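Local coordinates for protein endo-beta-1,4-glucanase (Streptomyces sp., PDB 1OA4) that hydrolyses internal beta-1,4-glucosidic bonds of cellulose as a family 12 glycoside hydrolase, at residues T11-Q14 with D15-V19. Numbering follows the deposited sequence.
Sequences TTIQ and DRYVV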
loop_
_atom_site.group_PDB
_atom_site.type_symbol
_atom_site.label_atom_id
_atom_site.label_comp_id
_atom_site.label_asym_id
_atom_site.label_seq_id
_atom_site.Cartn_x
_atom_site.Cartn_y
_atom_site.Cartn_z
ATOM N N THR A 11 0.460 14.795 5.488
ATOM C CA THR A 11 1.120 15.947 4.886
ATOM C C THR A 11 1.405 15.567 3.423
ATOM O O THR A 11 0.917 14.544 2.953
ATOM C CB THR A 11 2.402 16.281 5.648
ATOM O OG1 THR A 11 2.927 17.545 5.197
ATOM C CG2 THR A 11 3.499 15.248 5.369
ATOM N N THR A 12 2.155 16.383 2.689
ATOM C CA THR A 12 2.557 16.008 1.343
ATOM C C THR A 12 4.061 16.105 1.191
ATOM O O THR A 12 4.718 16.810 1.954
ATOM C CB THR A 12 1.931 16.896 0.280
ATOM O OG1 THR A 12 2.417 18.238 0.426
ATOM C CG2 THR A 12 0.433 16.966 0.473
ATOM N N ILE A 13 4.584 15.368 0.219
ATOM C CA ILE A 13 5.969 15.527 -0.222
ATOM C C ILE A 13 5.982 15.846 -1.716
ATOM O O ILE A 13 5.118 15.397 -2.462
ATOM C CB ILE A 13 6.805 14.303 0.074
ATOM C CG1 ILE A 13 6.248 13.074 -0.639
ATOM C CG2 ILE A 13 6.883 14.156 1.568
ATOM C CD1 ILE A 13 7.155 11.870 -0.599
ATOM N N GLN A 14 6.968 16.649 -2.124
ATOM C CA GLN A 14 7.206 17.014 -3.516
ATOM C C GLN A 14 6.010 17.727 -4.160
ATOM O O GLN A 14 5.886 17.765 -5.385
ATOM C CB GLN A 14 7.573 15.769 -4.322
ATOM C CG GLN A 14 8.772 14.971 -3.792
ATOM C CD GLN A 14 8.863 13.581 -4.432
ATOM O OE1 GLN A 14 9.061 13.452 -5.638
ATOM N NE2 GLN A 14 8.692 12.547 -3.625
ATOM N N ASP A 15 5.133 18.270 -3.320
ATOM C CA ASP A 15 3.865 18.875 -3.754
ATOM C C ASP A 15 3.161 17.926 -4.717
ATOM O O ASP A 15 2.572 18.344 -5.716
ATOM C CB ASP A 15 4.075 20.235 -4.416
ATOM C CG ASP A 15 2.769 20.989 -4.615
ATOM O OD1 ASP A 15 1.842 20.895 -3.771
ATOM O OD2 ASP A 15 2.562 21.696 -5.624
ATOM N N ARG A 16 3.215 16.629 -4.410
ATOM C CA ARG A 16 2.691 15.632 -5.334
ATOM C C ARG A 16 2.106 14.378 -4.684
ATOM O O ARG A 16 1.215 13.758 -5.267
ATOM C CB ARG A 16 3.783 15.204 -6.330
ATOM C CG ARG A 16 3.337 14.208 -7.381
ATOM C CD ARG A 16 2.234 14.764 -8.285
ATOM N NE ARG A 16 1.783 13.832 -9.299
ATOM C CZ ARG A 16 0.870 12.887 -9.071
ATOM N NH1 ARG A 16 0.355 12.739 -7.866
ATOM N NH2 ARG A 16 0.496 12.089 -10.042
ATOM N N TYR A 17 2.629 13.967 -3.537
ATOM C CA TYR A 17 2.149 12.730 -2.896
ATOM C C TYR A 17 1.777 12.993 -1.447
ATOM O O TYR A 17 2.366 13.828 -0.775
ATOM C CB TYR A 17 3.218 11.613 -2.955
ATOM C CG TYR A 17 3.763 11.354 -4.349
ATOM C CD1 TYR A 17 2.972 10.837 -5.356
ATOM C CD2 TYR A 17 5.089 11.641 -4.658
ATOM C CE1 TYR A 17 3.482 10.631 -6.643
ATOM C CE2 TYR A 17 5.597 11.426 -5.911
ATOM C CZ TYR A 17 4.810 10.921 -6.906
ATOM O OH TYR A 17 5.339 10.719 -8.172
ATOM N N VAL A 18 0.770 12.268 -0.977
ATOM C CA VAL A 18 0.325 12.361 0.399
ATOM C C VAL A 18 1.080 11.330 1.234
ATOM O O VAL A 18 1.285 10.197 0.777
ATOM C CB VAL A 18 -1.178 12.060 0.518
ATOM C CG1 VAL A 18 -1.623 12.113 1.971
ATOM C CG2 VAL A 18 -1.976 13.001 -0.358
ATOM N N VAL A 19 1.528 11.744 2.416
ATOM C CA VAL A 19 2.134 10.846 3.381
ATOM C C VAL A 19 1.179 10.826 4.583
ATOM O O VAL A 19 0.743 11.892 5.058
ATOM C CB VAL A 19 3.549 11.280 3.808
ATOM C CG1 VAL A 19 4.103 10.319 4.833
ATOM C CG2 VAL A 19 4.488 11.370 2.581
HETATM O O HOH W 1 5.041 18.933 -0.576
HETATM O O HOH W 2 1.362 20.062 -1.389
#
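Ile13 and Val19 meet on the buried face of a tight hairpin, where Ile13 CG2 lies 3.8 Å from Val19 CG2 and the two branched side chains cross at about a right angle. With chi1 at 60°, Ile13 holds CG1 between its backbone N and carbonyl carbon, bringing that branch to Tyr17 CB. Beta-branched residues suit this face, being at ease in extended backbone; Val60 of the neighbouring strand 59-61 and Val34 of the other sheet pack against it. Tyr17 adds a broad ring whose one face carries Arg16 CG, 3.6 Å above its centre, while Gln14 NE2 comes in at the ring edge, 3.9 Å from Tyr17 CD2, its amide plane turned 71° from the ring. The Tyr17 hydroxyl reaches Ser218 N, and the Arg16 guanidinium keeps Tyr17 CE1 over one face while NH1 forms a salt bridge with Asp62.

Strands 10-13 and 17-20 form this antiparallel hairpin at the margin of the family 12 beta-sandwich, and a classic beta bulge closes it at the turn, Arg16 N and Tyr17 N both donating to Ile13 O. The Tyr17 bond is the straighter, 168° at its hydrogen; Arg16 N approaches from above the carbonyl plane.

At the turn, beside Thr12, the contact is looser and runs through water. Two waters link Thr12 OG1 to Asp15: one, 2.9 Å from Thr12 OG1, accepts from Asp15 N; the other donates to Asp15 OD1 at 2.6 Å. Small, polar Thr12 suits this exposed position. Gln14 and Asp15 both take left-handed backbone angles, and Asp15 OD2 forms a salt bridge with Arg72.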